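Local coordinates for sensor protein (PDB 3H7M) that probably serves as the ligand-sensing domain of a membrane-bound histidine kinase, resembling periplasmic solute-binding proteins and governing ATP-dependent phosphorylation of protein histidine, at residues A[95-100]-A[185-190]; A[101-106]-A[152-157]; A[116-121]-A[159-164]. One frame throughout, in Å; residues are numbered along the deposited sequence.

How the contacts relate
The contacts run from long strands that probably link the lobes of a periplasmic-binding-protein fold (contact 1) into one lobe (contacts 2 and 3). Contact 1 pairs strand 87-103 with strand 181-198, contact 2 sets the end of 87-103 against helix 147-155, and contact 3 pairs strands 120-123 and 161-165. The centres of contacts 2 and 3 are about 10 Å apart, those of 1 and 3 about 15 Å and those of 1 and 2 about 18 Å. Strand 161-165 ties the set together through probable hydrogen bonds: Ala99 N to Val164 O, 3.0 Å, and Phe101 N to Ala162 O, 2.8 Å. The sodium site of Ala84, Asp88 and Gln199 includes no residue of these contacts.

Contact 1 of 3, residues A[95-100]-A[185-190]; sequences IVYHAI and ARSIAA
Ile100 and Ala185 form the tight end of this antiparallel pairing. Ile100 N gives a hydrogen bond of 2.6 Å to Ala185 O, within the carbonyl plane, and Ala185 N returns one to Ile100 O, so the two residues make a hydrogen-bonded pair. On the face they share, Ile100 CD1 presses on Ala185 CB at 3.3 Å. Ile188 joins them from further along: its CD1 crosses obliquely to reach Ile100 CG1 at 4.0 Å.

Between this pair and the next, His98 with Ile188, the register slips by one residue, a beta bulge. The second pair is less evenly bonded, since His98 N to Ile188 O is 3.0 Å whereas the return bond from Ile188 N to His98 O is weak. The His98 side chain adds a bond of its own. With CG anti to its carbonyl carbon (chi1 -78°), the imidazole of His98 brings ND1 to Ala189 O, 3.1 Å away, as a hydrogen-bond donor, the acceptor lying 17° out of the ring plane. Met128 and Ile127 of helix 127-133 also touch the side chain of this buried residue.

The other side is looser and more open to solvent. The Tyr97 ring reaches the turn at Ser187: Ser187 OG stands over one face, and Ala190 CB comes obliquely to Tyr97 CE1 at 3.5 Å. Ile95 CG2 lies 3.9 Å from Ala190 CB. Arg186, Ser187 and Ala190 are all exposed.

Long strands passing between two lobes form the hinge in many periplasmic binding proteins, and this pairing is consistent with such a place. The chemistry implies a ladder bonded in both directions at Ile100, while across the bulge an imidazole N-H takes up a carbonyl belonging to the irregular strand.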
# COMPACT_ATOMS: atom_id res chain seq x y z
N ILE A 95 1.04 3.56 9.16
CA ILE A 95 2.14 4.32 8.58
C ILE A 95 3.06 3.34 7.85
O ILE A 95 3.55 2.37 8.43
CB ILE A 95 2.97 5.03 9.66
CG1 ILE A 95 2.06 5.94 10.48
CG2 ILE A 95 4.08 5.83 9.01
CD1 ILE A 95 1.35 6.97 9.66
N VAL A 96 3.29 3.60 6.57
CA VAL A 96 4.12 2.76 5.73
C VAL A 96 5.51 3.34 5.45
O VAL A 96 5.65 4.34 4.75
CB VAL A 96 3.45 2.53 4.37
CG1 VAL A 96 4.31 1.63 3.50
CG2 VAL A 96 2.09 1.92 4.58
N TYR A 97 6.54 2.72 6.00
CA TYR A 97 7.91 3.16 5.77
C TYR A 97 8.42 2.50 4.50
O TYR A 97 7.88 1.48 4.08
CB TYR A 97 8.82 2.73 6.89
CG TYR A 97 8.78 3.60 8.11
CD1 TYR A 97 9.46 4.82 8.14
CD2 TYR A 97 8.12 3.18 9.26
CE1 TYR A 97 9.49 5.60 9.30
CE2 TYR A 97 8.14 3.95 10.42
CZ TYR A 97 8.83 5.15 10.44
OH TYR A 97 8.87 5.89 11.59
N HIS A 98 9.44 3.08 3.89
CA HIS A 98 10.03 2.47 2.71
C HIS A 98 11.42 2.00 3.05
O HIS A 98 11.93 2.23 4.15
CB HIS A 98 10.14 3.44 1.55
CG HIS A 98 8.86 3.68 0.83
ND1 HIS A 98 7.89 4.52 1.32
CD2 HIS A 98 8.39 3.19 -0.34
CE1 HIS A 98 6.87 4.54 0.48
NE2 HIS A 98 7.15 3.74 -0.54
N ALA A 99 12.05 1.34 2.10
CA ALA A 99 13.38 0.86 2.36
C ALA A 99 14.07 0.60 1.05
O ALA A 99 13.43 0.45 0.01
CB ALA A 99 13.33 -0.39 3.19
N ILE A 100 15.40 0.62 1.11
CA ILE A 100 16.17 0.30 -0.07
C ILE A 100 16.63 -1.15 0.15
O ILE A 100 17.18 -1.51 1.20
CB ILE A 100 17.39 1.21 -0.23
CG1 ILE A 100 16.94 2.63 -0.55
CG2 ILE A 100 18.29 0.66 -1.34
CD1 ILE A 100 18.09 3.64 -0.49
N ALA A 185 18.83 0.29 3.26
CA ALA A 185 18.43 1.61 3.74
C ALA A 185 17.02 1.48 4.26
O ALA A 185 16.07 1.30 3.48
CB ALA A 185 18.49 2.62 2.61
N ARG A 186 16.87 1.57 5.57
CA ARG A 186 15.58 1.42 6.19
C ARG A 186 14.91 2.72 6.60
O ARG A 186 15.39 3.82 6.31
CB ARG A 186 15.72 0.49 7.40
CG ARG A 186 16.32 -0.88 7.03
CD ARG A 186 17.53 -1.22 7.88
NE ARG A 186 17.16 -1.43 9.27
CZ ARG A 186 16.29 -2.35 9.68
NH1 ARG A 186 15.70 -3.14 8.80
NH2 ARG A 186 16.01 -2.48 10.97
N SER A 187 13.76 2.57 7.26
CA SER A 187 12.94 3.67 7.76
C SER A 187 13.01 5.02 7.04
O SER A 187 12.91 6.08 7.67
CB SER A 187 13.24 3.88 9.25
OG SER A 187 12.85 2.75 10.02
N ILE A 188 13.18 5.00 5.72
CA ILE A 188 13.21 6.25 5.00
C ILE A 188 11.87 6.48 4.30
O ILE A 188 11.23 5.54 3.83
CB ILE A 188 14.36 6.30 3.95
CG1 ILE A 188 14.10 5.32 2.81
CG2 ILE A 188 15.69 5.97 4.62
CD1 ILE A 188 15.11 5.42 1.68
N ALA A 189 11.42 7.73 4.29
CA ALA A 189 10.17 8.16 3.66
C ALA A 189 8.86 7.52 4.14
O ALA A 189 8.21 6.82 3.37
CB ALA A 189 10.28 8.01 2.13
N ALA A 190 8.46 7.80 5.39
CA ALA A 190 7.22 7.26 5.97
C ALA A 190 5.93 7.81 5.33
O ALA A 190 5.84 8.98 5.01
CB ALA A 190 7.19 7.51 7.47

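Contact 2 of 3, residues A[101-106]-A[152-157]; sequences FARRDS and RLLAAG
The extended backbone of Ala102 and Arg103 passes the last turn of helix 147-155, with the CA atoms of Arg103 and Ala155 6.4 Å apart. Leu154 fills the step between strand and helix end. Its CG is anti to the backbone N (chi1 180°), which carries Leu154 CD2 over the strand to Phe101 O at 3.4 Å and Phe101 CB at 3.8 Å.

Arg103 supplies the polar half. A bend at chi3 (-60°) turns the guanidinium back to the helix, where Arg103 NH1 donates to Leu154 O at 3.0 Å. The bond is nearly straight (164°), lies in both the guanidinium and carbonyl planes, and uses a lone pair of the oxygen. Gly157 CA sits over one face of the guanidinium, 3.4 Å from Arg103 NH1. Gly157, at positive phi, is the C-prime residue of a Schellman motif, and its N also donates to Leu154 O. Outside the segments, Arg103 NH1 is hydrogen-bonded to Cys159 O as well.

One carbonyl thus takes two donors where the helix ends, and NH1 joins that end to the chain beyond it. The arginine's positive charge probably offsets the partial negative charge of the terminal carbonyls.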
# COMPACT_ATOMS: atom_id res chain seq x y z
N PHE A 101 16.38 -1.94 -0.87
CA PHE A 101 16.70 -3.36 -0.89
C PHE A 101 17.84 -3.60 -1.89
O PHE A 101 17.93 -2.92 -2.93
CB PHE A 101 15.46 -4.15 -1.33
CG PHE A 101 14.36 -4.19 -0.30
CD1 PHE A 101 14.37 -5.17 0.70
CD2 PHE A 101 13.34 -3.25 -0.30
CE1 PHE A 101 13.38 -5.21 1.67
CE2 PHE A 101 12.34 -3.28 0.66
CZ PHE A 101 12.36 -4.27 1.65
N ALA A 102 18.68 -4.58 -1.59
CA ALA A 102 19.80 -4.95 -2.45
C ALA A 102 20.18 -6.41 -2.23
O ALA A 102 19.83 -6.99 -1.20
CB ALA A 102 21.01 -4.08 -2.12
N ARG A 103 20.90 -7.00 -3.19
CA ARG A 103 21.37 -8.37 -3.03
C ARG A 103 22.47 -8.25 -1.99
O ARG A 103 23.12 -7.21 -1.92
CB ARG A 103 21.91 -8.92 -4.35
CG ARG A 103 20.85 -9.01 -5.43
CD ARG A 103 21.39 -9.63 -6.72
NE ARG A 103 22.50 -8.85 -7.25
CZ ARG A 103 22.36 -7.75 -7.99
NH1 ARG A 103 21.15 -7.29 -8.31
NH2 ARG A 103 23.45 -7.11 -8.40
N ARG A 104 22.63 -9.29 -1.16
CA ARG A 104 23.63 -9.30 -0.08
C ARG A 104 25.04 -8.96 -0.50
O ARG A 104 25.73 -8.19 0.17
CB ARG A 104 23.67 -10.67 0.59
CG ARG A 104 22.56 -10.90 1.55
CD ARG A 104 22.69 -12.23 2.25
NE ARG A 104 21.56 -12.41 3.15
CZ ARG A 104 20.29 -12.40 2.74
NH1 ARG A 104 20.01 -12.23 1.46
NH2 ARG A 104 19.30 -12.55 3.62
N ASP A 105 25.49 -9.56 -1.59
CA ASP A 105 26.82 -9.31 -2.09
C ASP A 105 26.95 -7.80 -2.34
O ASP A 105 27.77 -7.13 -1.71
CB ASP A 105 27.05 -10.10 -3.38
CG ASP A 105 25.78 -10.26 -4.21
OD1 ASP A 105 24.81 -10.87 -3.71
OD2 ASP A 105 25.75 -9.77 -5.37
N SER A 106 26.10 -7.29 -3.23
CA SER A 106 26.07 -5.89 -3.62
C SER A 106 26.51 -4.84 -2.60
O SER A 106 26.43 -5.05 -1.39
CB SER A 106 24.69 -5.54 -4.14
OG SER A 106 24.47 -6.16 -5.39
N ARG A 152 11.84 -9.09 -7.54
CA ARG A 152 12.26 -10.23 -8.32
C ARG A 152 13.39 -9.83 -9.24
O ARG A 152 14.36 -10.56 -9.39
CB ARG A 152 11.10 -10.78 -9.13
CG ARG A 152 10.11 -11.52 -8.29
CD ARG A 152 8.79 -11.75 -8.97
NE ARG A 152 7.82 -12.30 -8.01
CZ ARG A 152 6.52 -12.04 -8.02
NH1 ARG A 152 6.01 -11.23 -8.93
NH2 ARG A 152 5.71 -12.60 -7.13
N LEU A 153 13.26 -8.66 -9.87
CA LEU A 153 14.27 -8.17 -10.80
C LEU A 153 15.57 -7.96 -10.04
O LEU A 153 16.64 -8.31 -10.51
CB LEU A 153 13.84 -6.86 -11.44
CG LEU A 153 14.85 -6.34 -12.46
CD1 LEU A 153 14.79 -7.20 -13.70
CD2 LEU A 153 14.53 -4.89 -12.83
N LEU A 154 15.47 -7.38 -8.87
CA LEU A 154 16.67 -7.18 -8.09
C LEU A 154 17.31 -8.54 -7.78
O LEU A 154 18.52 -8.73 -7.91
CB LEU A 154 16.30 -6.51 -6.79
CG LEU A 154 17.44 -6.23 -5.83
CD1 LEU A 154 18.37 -5.15 -6.42
CD2 LEU A 154 16.84 -5.76 -4.50
N ALA A 155 16.47 -9.48 -7.35
CA ALA A 155 16.91 -10.81 -6.97
C ALA A 155 17.58 -11.49 -8.14
O ALA A 155 18.58 -12.21 -7.98
CB ALA A 155 15.73 -11.62 -6.49
N ALA A 156 17.03 -11.24 -9.32
CA ALA A 156 17.51 -11.81 -10.57
C ALA A 156 18.71 -11.08 -11.16
O ALA A 156 19.08 -11.34 -12.31
CB ALA A 156 16.38 -11.83 -11.58
N GLY A 157 19.30 -10.16 -10.41
CA GLY A 157 20.43 -9.39 -10.92
C GLY A 157 20.04 -8.55 -12.13
O GLY A 157 20.89 -8.21 -12.94

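Contact 3 of 3, residues A[116-121]-A[159-164]; sequences RGRKVA and CDYAVV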
# COMPACT_ATOMS: atom_id res chain seq x y z
N ARG A 116 21.76 7.60 -7.04
CA ARG A 116 21.89 8.40 -8.25
C ARG A 116 22.90 7.69 -9.14
O ARG A 116 23.98 7.31 -8.68
CB ARG A 116 22.40 9.81 -7.92
CG ARG A 116 21.30 10.81 -7.54
CD ARG A 116 20.95 11.74 -8.70
NE ARG A 116 19.78 12.59 -8.42
CZ ARG A 116 19.65 13.34 -7.33
NH1 ARG A 116 20.61 13.36 -6.40
NH2 ARG A 116 18.53 14.06 -7.16
N GLY A 117 22.53 7.48 -10.40
CA GLY A 117 23.41 6.80 -11.32
C GLY A 117 23.27 5.28 -11.34
O GLY A 117 23.90 4.61 -12.16
N ARG A 118 22.47 4.74 -10.43
CA ARG A 118 22.27 3.30 -10.36
C ARG A 118 20.90 2.89 -10.87
O ARG A 118 19.97 3.67 -10.86
CB ARG A 118 22.51 2.82 -8.94
CG ARG A 118 23.95 3.06 -8.54
CD ARG A 118 24.25 2.67 -7.11
NE ARG A 118 25.65 2.93 -6.79
CZ ARG A 118 26.68 2.49 -7.52
NH1 ARG A 118 26.46 1.78 -8.61
NH2 ARG A 118 27.92 2.78 -7.15
N LYS A 119 20.81 1.65 -11.34
CA LYS A 119 19.55 1.16 -11.88
C LYS A 119 18.66 0.78 -10.69
O LYS A 119 19.09 0.06 -9.78
CB LYS A 119 19.83 -0.04 -12.78
CG LYS A 119 18.69 -0.38 -13.71
CD LYS A 119 18.97 -1.66 -14.50
CE LYS A 119 17.88 -1.90 -15.54
NZ LYS A 119 18.14 -3.09 -16.39
N VAL A 120 17.43 1.28 -10.68
CA VAL A 120 16.51 1.07 -9.57
C VAL A 120 15.10 0.67 -9.93
O VAL A 120 14.44 1.34 -10.74
CB VAL A 120 16.41 2.33 -8.75
CG1 VAL A 120 15.40 2.14 -7.64
CG2 VAL A 120 17.78 2.71 -8.21
N ALA A 121 14.61 -0.41 -9.32
CA ALA A 121 13.25 -0.83 -9.60
C ALA A 121 12.30 -0.33 -8.52
O ALA A 121 12.70 -0.14 -7.35
CB ALA A 121 13.18 -2.36 -9.69
N CYS A 159 18.68 -5.45 -11.98
CA CYS A 159 18.76 -4.03 -11.68
C CYS A 159 19.70 -3.93 -10.49
O CYS A 159 20.13 -4.97 -9.98
CB CYS A 159 17.37 -3.44 -11.36
SG CYS A 159 16.42 -4.20 -10.00
N ASP A 160 20.04 -2.72 -10.04
CA ASP A 160 20.99 -2.62 -8.93
C ASP A 160 20.41 -2.50 -7.54
O ASP A 160 21.01 -2.94 -6.57
CB ASP A 160 21.96 -1.44 -9.14
CG ASP A 160 22.72 -1.53 -10.45
OD1 ASP A 160 23.26 -2.62 -10.76
OD2 ASP A 160 22.77 -0.51 -11.17
N TYR A 161 19.26 -1.85 -7.44
CA TYR A 161 18.61 -1.66 -6.15
C TYR A 161 17.15 -1.61 -6.43
O TYR A 161 16.73 -1.51 -7.59
CB TYR A 161 19.01 -0.34 -5.51
CG TYR A 161 20.45 -0.30 -5.08
CD1 TYR A 161 20.83 -0.81 -3.84
CD2 TYR A 161 21.43 0.22 -5.93
CE1 TYR A 161 22.17 -0.82 -3.46
CE2 TYR A 161 22.78 0.21 -5.55
CZ TYR A 161 23.14 -0.31 -4.32
OH TYR A 161 24.46 -0.31 -3.93
N ALA A 162 16.38 -1.70 -5.36
CA ALA A 162 14.94 -1.59 -5.47
C ALA A 162 14.50 -0.85 -4.23
O ALA A 162 15.11 -1.00 -3.16
CB ALA A 162 14.28 -2.95 -5.53
N VAL A 163 13.48 -0.02 -4.38
CA VAL A 163 12.92 0.76 -3.27
C VAL A 163 11.44 0.42 -3.19
O VAL A 163 10.68 0.68 -4.12
CB VAL A 163 13.11 2.28 -3.51
CG1 VAL A 163 12.20 3.07 -2.57
CG2 VAL A 163 14.58 2.67 -3.28
N VAL A 164 11.02 -0.20 -2.09
CA VAL A 164 9.62 -0.56 -1.94
C VAL A 164 9.28 -0.48 -0.48
O VAL A 164 10.17 -0.31 0.36
CB VAL A 164 9.31 -1.99 -2.44
CG1 VAL A 164 9.76 -2.15 -3.86
CG2 VAL A 164 9.98 -3.00 -1.56
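Asp160 and Lys119 hold each other by two different polar links. The Asp160 carboxylate takes Lys119 N on OD2 at 2.9 Å, on the anti side and 22° out of its plane. In the opposite direction Asp160 N donates to Lys119 O from above the carbonyl plane, while Tyr161 N reaches that oxygen nearly along the C=O axis. With the carboxylate of Asp160 cut back to an alanine, Lys119 N would probably lose its acceptor, and the chain leading into strand 120-123 is likely to be less firmly held. At its far end Lys119 NZ is hydrogen-bonded to Gly158 O.

Regular parallel bonding follows: Ala121 N gives to Tyr161 O at 2.9 Å, and Val163 N gives to Ala121 O at 3.1 Å.

The remaining contacts are van der Waals. Arg118 crosses Tyr161 with Arg118 CD 3.3 Å from Tyr161 CE2, the guanidinium and ring planes being 58° apart. The extended Lys119 chain runs past Cys159, Lys119 CD 3.7 Å from Cys159 CA. Ala121 CB meets Cys159 SG at 3.7 Å.

Strand 141-144 flanks strand 120-123 on its other side, and helix 147-155 carries the chain from strand 141-144 to strand 161-165, a beta-alpha-beta crossover that passes strand 120-123. That helix packs on the Ala121 and Ala162 face through Ala150 and Leu154, while Leu115 touches Val120 and Val163 on the other.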